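Local coordinates for protein putative polyketide synthase (Brevibacillus brevis, PDB 6HP2) that probably transfers a methyl group from S-adenosylmethionine to oxygen, as the O-methyltransferase domain of a trans-AT polyketide synthase thought to serve bacillaene biosynthesis, at residues V62-E67 with Q266-N271; T46-E51 with F57-V62. One frame throughout, in Å; residues are numbered along the deposited sequence.

Contact 1. Residues V62-E67 with Q266-N271; sequences VILNPE and QDLYIN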
ATOM      1  N   VAL A  62      -6.860 -19.047   5.731  1.00 42.81           N
ATOM      2  CA  VAL A  62      -7.571 -17.961   6.385  1.00 39.91           C
ATOM      3  C   VAL A  62      -8.135 -16.974   5.370  1.00 38.83           C
ATOM      4  O   VAL A  62      -9.264 -16.493   5.531  1.00 41.50           O
ATOM      5  CB  VAL A  62      -6.633 -17.254   7.378  1.00 33.59           C
ATOM      6  CG1 VAL A  62      -7.321 -16.042   7.928  1.00 34.43           C
ATOM      7  CG2 VAL A  62      -6.249 -18.226   8.478  1.00 32.86           C
ATOM      8  N   ILE A  63      -7.341 -16.625   4.344  1.00 30.94           N
ATOM      9  CA  ILE A  63      -7.766 -15.647   3.359  1.00 33.15           C
ATOM     10  C   ILE A  63      -8.815 -16.236   2.433  1.00 40.72           C
ATOM     11  O   ILE A  63      -9.761 -15.549   2.039  1.00 52.23           O
ATOM     12  CB  ILE A  63      -6.562 -15.116   2.566  1.00 38.58           C
ATOM     13  CG1 ILE A  63      -5.621 -14.326   3.471  1.00 41.61           C
ATOM     14  CG2 ILE A  63      -7.060 -14.282   1.409  1.00 42.69           C
ATOM     15  CD1 ILE A  63      -6.275 -13.144   4.165  1.00 46.96           C
ATOM     16  N   LEU A  64      -8.645 -17.489   2.030  1.00 39.13           N
ATOM     17  CA  LEU A  64      -9.514 -18.096   1.022  1.00 41.52           C
ATOM     18  C   LEU A  64     -10.754 -18.745   1.611  1.00 54.73           C
ATOM     19  O   LEU A  64     -11.635 -19.167   0.850  1.00 55.51           O
ATOM     20  CB  LEU A  64      -8.732 -19.148   0.207  1.00 44.16           C
ATOM     21  CG  LEU A  64      -7.549 -18.625  -0.625  1.00 45.65           C
ATOM     22  CD1 LEU A  64      -6.898 -19.809  -1.420  1.00 36.82           C
ATOM     23  CD2 LEU A  64      -7.985 -17.498  -1.583  1.00 43.52           C
ATOM     24  N   ASN A  65     -10.841 -18.855   2.933  1.00 54.33           N
ATOM     25  CA  ASN A  65     -12.001 -19.448   3.596  1.00 49.51           C
ATOM     26  C   ASN A  65     -12.346 -18.624   4.826  1.00 42.37           C
ATOM     27  O   ASN A  65     -12.324 -19.124   5.954  1.00 39.22           O
ATOM     28  CB  ASN A  65     -11.722 -20.905   3.961  1.00 49.61           C
ATOM     29  CG  ASN A  65     -12.986 -21.716   4.106  1.00 78.90           C
ATOM     30  OD1 ASN A  65     -14.089 -21.168   4.174  1.00103.43           O
ATOM     31  ND2 ASN A  65     -12.830 -23.031   4.163  1.00 88.08           N
ATOM     32  N   PRO A  66     -12.671 -17.341   4.632  1.00 48.67           N
ATOM     33  CA  PRO A  66     -12.836 -16.444   5.782  1.00 46.62           C
ATOM     34  C   PRO A  66     -14.041 -16.779   6.635  1.00 47.62           C
ATOM     35  O   PRO A  66     -14.019 -16.471   7.833  1.00 52.51           O
ATOM     36  CB  PRO A  66     -12.976 -15.062   5.125  1.00 53.37           C
ATOM     37  CG  PRO A  66     -13.506 -15.342   3.760  1.00 60.56           C
ATOM     38  CD  PRO A  66     -12.907 -16.657   3.346  1.00 64.85           C
ATOM     39  N   GLU A  67     -15.079 -17.398   6.060  1.00 57.67           N
ATOM     40  CA  GLU A  67     -16.253 -17.766   6.847  1.00 56.33           C
ATOM     41  C   GLU A  67     -15.921 -18.890   7.815  1.00 43.84           C
ATOM     42  O   GLU A  67     -16.549 -19.024   8.864  1.00 46.35           O
ATOM     43  CB  GLU A  67     -17.417 -18.203   5.945  1.00 74.08           C
ATOM     44  CG  GLU A  67     -17.924 -17.146   4.972  1.00117.92           C
ATOM     45  CD  GLU A  67     -17.098 -17.073   3.698  1.00146.40           C
ATOM     46  OE1 GLU A  67     -16.047 -17.751   3.624  1.00151.79           O
ATOM     47  OE2 GLU A  67     -17.503 -16.337   2.771  1.00154.00           O
ATOM     48  N   GLN A 266      -8.167 -20.683  -7.234  1.00 69.36           N
ATOM     49  CA  GLN A 266      -6.741 -20.976  -7.377  1.00 66.32           C
ATOM     50  C   GLN A 266      -6.021 -19.889  -8.166  1.00 76.29           C
ATOM     51  O   GLN A 266      -4.846 -19.611  -7.911  1.00 83.39           O
ATOM     52  CB  GLN A 266      -6.578 -22.346  -8.057  1.00 62.74           C
ATOM     53  CG  GLN A 266      -5.215 -22.900  -8.140  1.00 78.65           C
ATOM     54  CD  GLN A 266      -5.195 -24.305  -8.723  1.00 79.65           C
ATOM     55  OE1 GLN A 266      -6.229 -24.980  -8.785  1.00 59.99           O
ATOM     56  NE2 GLN A 266      -4.015 -24.761  -9.140  1.00 94.26           N
ATOM     57  N   ASP A 267      -6.708 -19.250  -9.112  1.00 88.33           N
ATOM     58  CA  ASP A 267      -6.039 -18.302  -9.995  1.00 93.62           C
ATOM     59  C   ASP A 267      -5.734 -16.987  -9.288  1.00101.41           C
ATOM     60  O   ASP A 267      -4.700 -16.368  -9.554  1.00124.05           O
ATOM     61  CB  ASP A 267      -6.898 -18.045 -11.233  1.00 96.33           C
ATOM     62  CG  ASP A 267      -6.860 -19.196 -12.218  1.00100.40           C
ATOM     63  OD1 ASP A 267      -5.818 -19.890 -12.277  1.00 91.56           O
ATOM     64  OD2 ASP A 267      -7.873 -19.407 -12.931  1.00101.03           O
ATOM     65  N   LEU A 268      -6.620 -16.533  -8.397  1.00 72.10           N
ATOM     66  CA  LEU A 268      -6.436 -15.231  -7.775  1.00 77.89           C
ATOM     67  C   LEU A 268      -5.350 -15.236  -6.699  1.00 86.77           C
ATOM     68  O   LEU A 268      -4.717 -14.196  -6.463  1.00 88.49           O
ATOM     69  CB  LEU A 268      -7.752 -14.741  -7.171  1.00 83.16           C
ATOM     70  CG  LEU A 268      -8.423 -15.537  -6.052  1.00 72.62           C
ATOM     71  CD1 LEU A 268      -7.741 -15.325  -4.745  1.00 71.49           C
ATOM     72  CD2 LEU A 268      -9.935 -15.176  -5.936  1.00 65.22           C
ATOM     73  N   TYR A 269      -5.110 -16.377  -6.048  1.00 93.12           N
ATOM     74  CA  TYR A 269      -4.113 -16.449  -4.985  1.00 63.16           C
ATOM     75  C   TYR A 269      -2.711 -16.772  -5.494  1.00 48.70           C
ATOM     76  O   TYR A 269      -1.727 -16.645  -4.732  1.00 35.50           O
ATOM     77  CB  TYR A 269      -4.512 -17.499  -3.934  1.00 48.54           C
ATOM     78  CG  TYR A 269      -3.850 -17.274  -2.595  1.00 37.66           C
ATOM     79  CD1 TYR A 269      -4.296 -16.296  -1.740  1.00 43.59           C
ATOM     80  CD2 TYR A 269      -2.779 -18.024  -2.207  1.00 31.74           C
ATOM     81  CE1 TYR A 269      -3.656 -16.049  -0.527  1.00 39.93           C
ATOM     82  CE2 TYR A 269      -2.139 -17.798  -1.021  1.00 40.28           C
ATOM     83  CZ  TYR A 269      -2.622 -16.812  -0.158  1.00 45.45           C
ATOM     84  OH  TYR A 269      -2.015 -16.570   1.045  1.00 41.72           O
ATOM     85  N   ILE A 270      -2.580 -17.126  -6.768  1.00 41.92           N
ATOM     86  CA  ILE A 270      -1.290 -17.577  -7.262  1.00 41.44           C
ATOM     87  C   ILE A 270      -0.290 -16.432  -7.223  1.00 35.22           C
ATOM     88  O   ILE A 270       0.912 -16.665  -7.061  1.00 42.37           O
ATOM     89  CB  ILE A 270      -1.424 -18.162  -8.681  1.00 73.00           C
ATOM     90  CG1 ILE A 270      -0.119 -18.836  -9.113  1.00105.55           C
ATOM     91  CG2 ILE A 270      -1.773 -17.059  -9.682  1.00 79.15           C
ATOM     92  CD1 ILE A 270       0.306 -19.990  -8.233  1.00103.63           C
ATOM     93  N   ASN A 271      -0.759 -15.185  -7.394  1.00 40.65           N
ATOM     94  CA  ASN A 271       0.126 -14.033  -7.336  1.00 44.81           C
ATOM     95  C   ASN A 271       0.715 -13.881  -5.939  1.00 32.26           C
ATOM     96  O   ASN A 271       1.868 -13.437  -5.777  1.00 34.24           O
ATOM     97  CB  ASN A 271      -0.630 -12.765  -7.726  1.00 71.81           C
ATOM     98  CG  ASN A 271      -1.062 -12.772  -9.165  1.00104.15           C
ATOM     99  OD1 ASN A 271      -0.912 -13.774  -9.862  1.00 87.27           O
ATOM    100  ND2 ASN A 271      -1.611 -11.652  -9.625  1.00147.67           N
TER
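The ring of Y269 meets two aliphatic side chains of helix 59-64, L64 and I63, and both reach it obliquely. L64 makes the fuller contact, with its two methyls lying against the root of the tyrosine: CD2 is 3.9 Å from Y269 CD1, while L64 CD1 comes within 4.1 Å of Y269 CG. I63 touches further out along the same ring, its CG2 standing 4.3 Å from Y269 CE1. The tyrosine's chi1 of -158°, which sets CG roughly opposite the backbone N, carries the ring from helix 263-281 across to helix 59-64. The preceding residue, L268, slides past L64 in the opposite direction, and L268 CD1 meets L64 CD2 at 3.8 Å. L64 CD2 thus touches two consecutive residues of the long helix, and L261, in the loop just before helix 263-281, also touches L64. The Y269 ring is buried, packing on M59 and S60 as well, whereas L268 lies exposed at the margin. This is plain helix-helix packing, joining the C-terminal turn of helix 59-64 to the helix that precedes strand 284-293 of the main sheet. No hydrogen bond crosses, so the two meet through van der Waals packing, with burial of apolar surface probably contributing, chiefly at Y269.

Contact 2. Residues T46-E51 with F57-V62; sequences TVCPFE and FSMSRV
F50 points its CE2-CZ edge at one face of F57, a T-shaped pair with ring planes at 69° and centroids 5.4 Å apart. The nearest atoms are F50 CZ and F57 CE1, at 3.9 Å, and F50 CE2 stands over the rim of the F57 ring rather than its middle. Beside this pair lies M59, whose chain leaves the helix with CG opposite the backbone N (chi1 -177°) and then bends at chi2 and chi3, bringing its terminal methyl against C48 and F50. There M59 CE rests 3.9 Å from C48 SG and 4.1 Å from F50 CZ, so one methyl touches both the cysteine and the phenylalanine. C48, F50 and M59 are buried, and the contact between the segments has no hydrogen bond. Polar work is done at the helix start instead: S58 is the N-cap of helix 59-64, its OG accepting a weak capping bond from R61 N at 3.3 Å, and also a weak one from R61 NH1. D251 hydrogen-bonds with both S58 OG and S60 OG, through its two carboxylate oxygens, and D253 forms a salt bridge with R61. At the beginning of the loop, T46 touches the bound S-adenosyl-L-homocysteine. From there 46-51 runs between helix 70-88, which C48 touches at V76 and Q80, and helix 242-249, where A248 packs against both F50 and M59.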
ATOM      1  N   THR A  46      -4.430  -6.485   0.941  1.00 36.79           N
ATOM      2  CA  THR A  46      -2.962  -6.532   0.996  1.00 39.99           C
ATOM      3  C   THR A  46      -2.484  -7.639   1.937  1.00 31.54           C
ATOM      4  O   THR A  46      -3.228  -8.129   2.789  1.00 35.79           O
ATOM      5  CB  THR A  46      -2.423  -5.194   1.518  1.00 36.33           C
ATOM      6  OG1 THR A  46      -2.956  -4.985   2.833  1.00 37.06           O
ATOM      7  CG2 THR A  46      -2.894  -4.034   0.615  1.00 45.24           C
ATOM      8  N   VAL A  47      -1.220  -8.001   1.814  1.00 26.09           N
ATOM      9  CA  VAL A  47      -0.584  -8.865   2.795  1.00 28.99           C
ATOM     10  C   VAL A  47      -0.330  -8.024   4.040  1.00 35.20           C
ATOM     11  O   VAL A  47      -0.709  -6.849   4.097  1.00 40.77           O
ATOM     12  CB  VAL A  47       0.695  -9.479   2.197  1.00 31.36           C
ATOM     13  CG1 VAL A  47       0.301 -10.352   1.013  1.00 42.30           C
ATOM     14  CG2 VAL A  47       1.652  -8.358   1.765  1.00 33.95           C
ATOM     15  N   CYS A  48       0.253  -8.630   5.058  1.00 30.20           N
ATOM     16  CA  CYS A  48       0.360  -8.018   6.373  1.00 33.67           C
ATOM     17  C   CYS A  48       1.606  -8.570   7.029  1.00 25.76           C
ATOM     18  O   CYS A  48       2.050  -9.677   6.700  1.00 28.67           O
ATOM     19  CB  CYS A  48      -0.876  -8.314   7.246  1.00 38.87           C
ATOM     20  SG  CYS A  48      -1.081 -10.055   7.789  1.00 44.80           S
ATOM     21  N   PRO A  49       2.196  -7.823   7.977  1.00 26.96           N
ATOM     22  CA  PRO A  49       3.442  -8.252   8.610  1.00 22.47           C
ATOM     23  C   PRO A  49       3.313  -9.028   9.921  1.00 30.29           C
ATOM     24  O   PRO A  49       2.614  -8.552  10.806  1.00 32.42           O
ATOM     25  CB  PRO A  49       4.079  -6.916   8.963  1.00 22.81           C
ATOM     26  CG  PRO A  49       2.915  -6.119   9.405  1.00 26.16           C
ATOM     27  CD  PRO A  49       1.865  -6.451   8.384  1.00 23.26           C
ATOM     28  N   PHE A  50       3.891 -10.231  10.021  1.00 25.58           N
ATOM     29  CA  PHE A  50       3.957 -11.000  11.263  1.00 24.22           C
ATOM     30  C   PHE A  50       5.338 -10.787  11.875  1.00 33.38           C
ATOM     31  O   PHE A  50       6.335 -10.935  11.175  1.00 30.58           O
ATOM     32  CB  PHE A  50       3.769 -12.478  11.026  1.00 25.60           C
ATOM     33  CG  PHE A  50       2.311 -12.924  10.934  1.00 24.33           C
ATOM     34  CD1 PHE A  50       1.308 -12.021  10.750  1.00 31.60           C
ATOM     35  CD2 PHE A  50       1.978 -14.265  10.996  1.00 31.57           C
ATOM     36  CE1 PHE A  50      -0.011 -12.425  10.678  1.00 35.55           C
ATOM     37  CE2 PHE A  50       0.682 -14.665  10.884  1.00 35.44           C
ATOM     38  CZ  PHE A  50      -0.326 -13.726  10.736  1.00 35.44           C
ATOM     39  N   GLU A  51       5.404 -10.506  13.180  1.00 31.59           N
ATOM     40  CA  GLU A  51       6.705 -10.365  13.867  1.00 34.19           C
ATOM     41  C   GLU A  51       7.481 -11.670  13.857  1.00 36.15           C
ATOM     42  O   GLU A  51       8.727 -11.673  13.797  1.00 30.09           O
ATOM     43  CB  GLU A  51       6.503  -9.892  15.301  1.00 72.10           C
ATOM     44  CG  GLU A  51       5.922  -8.467  15.411  1.00121.83           C
ATOM     45  CD  GLU A  51       5.850  -7.968  16.854  1.00146.90           C
ATOM     46  OE1 GLU A  51       6.303  -8.692  17.772  1.00156.03           O
ATOM     47  OE2 GLU A  51       5.337  -6.850  17.066  1.00151.91           O
ATOM     48  N   PHE A  57      -0.256 -21.840  11.365  1.00 53.55           N
ATOM     49  CA  PHE A  57      -1.059 -20.787  10.779  1.00 43.58           C
ATOM     50  C   PHE A  57      -0.881 -20.789   9.263  1.00 44.63           C
ATOM     51  O   PHE A  57       0.229 -20.645   8.752  1.00 48.33           O
ATOM     52  CB  PHE A  57      -0.664 -19.436  11.353  1.00 46.08           C
ATOM     53  CG  PHE A  57      -1.708 -18.361  11.177  1.00 44.77           C
ATOM     54  CD1 PHE A  57      -1.772 -17.661  10.021  1.00 36.02           C
ATOM     55  CD2 PHE A  57      -2.597 -18.069  12.179  1.00 47.18           C
ATOM     56  CE1 PHE A  57      -2.697 -16.674   9.840  1.00 38.90           C
ATOM     57  CE2 PHE A  57      -3.518 -17.073  12.018  1.00 52.85           C
ATOM     58  CZ  PHE A  57      -3.558 -16.361  10.824  1.00 39.59           C
ATOM     59  N   SER A  58      -1.957 -20.972   8.544  1.00 41.56           N
ATOM     60  CA  SER A  58      -1.923 -21.009   7.093  1.00 36.91           C
ATOM     61  C   SER A  58      -2.695 -19.817   6.569  1.00 32.88           C
ATOM     62  O   SER A  58      -3.938 -19.790   6.645  1.00 37.22           O
ATOM     63  CB  SER A  58      -2.539 -22.304   6.564  1.00 44.13           C
ATOM     64  OG  SER A  58      -2.766 -22.203   5.175  1.00 36.28           O
ATOM     65  N   MET A  59      -1.962 -18.841   6.039  1.00 39.27           N
ATOM     66  CA  MET A  59      -2.579 -17.635   5.522  1.00 38.48           C
ATOM     67  C   MET A  59      -3.535 -17.957   4.388  1.00 38.76           C
ATOM     68  O   MET A  59      -4.579 -17.333   4.290  1.00 37.82           O
ATOM     69  CB  MET A  59      -1.511 -16.644   5.046  1.00 36.66           C
ATOM     70  CG  MET A  59      -2.084 -15.320   4.566  1.00 38.37           C
ATOM     71  SD  MET A  59      -2.823 -14.408   5.976  1.00 37.16           S
ATOM     72  CE  MET A  59      -1.332 -13.869   6.810  1.00 39.23           C
ATOM     73  N   SER A  60      -3.191 -18.912   3.509  1.00 32.31           N
ATOM     74  CA  SER A  60      -4.068 -19.214   2.377  1.00 37.08           C
ATOM     75  C   SER A  60      -5.416 -19.754   2.865  1.00 31.16           C
ATOM     76  O   SER A  60      -6.458 -19.444   2.293  1.00 37.96           O
ATOM     77  CB  SER A  60      -3.395 -20.231   1.430  1.00 33.24           C
ATOM     78  OG  SER A  60      -3.037 -21.401   2.123  1.00 33.01           O
ATOM     79  N   ARG A  61      -5.406 -20.613   3.892  1.00 33.33           N
ATOM     80  CA  ARG A  61      -6.667 -21.109   4.457  1.00 37.74           C
ATOM     81  C   ARG A  61      -7.505 -19.969   5.023  1.00 39.13           C
ATOM     82  O   ARG A  61      -8.707 -19.872   4.766  1.00 37.08           O
ATOM     83  CB  ARG A  61      -6.369 -22.120   5.533  1.00 40.65           C
ATOM     84  CG  ARG A  61      -6.024 -23.508   4.973  1.00 43.50           C
ATOM     85  CD  ARG A  61      -5.644 -24.488   6.067  1.00 63.23           C
ATOM     86  NE  ARG A  61      -5.273 -25.787   5.509  1.00 85.03           N
ATOM     87  CZ  ARG A  61      -4.109 -26.050   4.920  1.00 95.83           C
ATOM     88  NH1 ARG A  61      -3.191 -25.100   4.791  1.00 84.71           N
ATOM     89  NH2 ARG A  61      -3.862 -27.266   4.451  1.00120.80           N
ATOM     90  N   VAL A  62      -6.860 -19.047   5.731  1.00 42.81           N
ATOM     91  CA  VAL A  62      -7.571 -17.961   6.385  1.00 39.91           C
ATOM     92  C   VAL A  62      -8.135 -16.974   5.370  1.00 38.83           C
ATOM     93  O   VAL A  62      -9.264 -16.493   5.531  1.00 41.50           O
ATOM     94  CB  VAL A  62      -6.633 -17.254   7.378  1.00 33.59           C
ATOM     95  CG1 VAL A  62      -7.321 -16.042   7.928  1.00 34.43           C
ATOM     96  CG2 VAL A  62      -6.249 -18.226   8.478  1.00 32.86           C
TER

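The two contacts follow one another along the chain and share helix 59-64, with V62 common to both; their centres are 11 Å apart, on the same side of the molecule. Contact 2 is local, folding the N-terminal loop back on the start of that helix, whereas contact 1 joins its end to helix 263-281, 199 residues further on. They touch where Y269 OH packs 3.7 Å from M59 CG. The short helix thus bridges the loop that reaches the S-adenosyl-L-homocysteine pocket and helix 263-281, which leads into strand 284-293 of the main sheet. Contact 1 itself stays outside the pocket, the side chain of I63 being about 11 Å from the bound S-adenosyl-L-homocysteine.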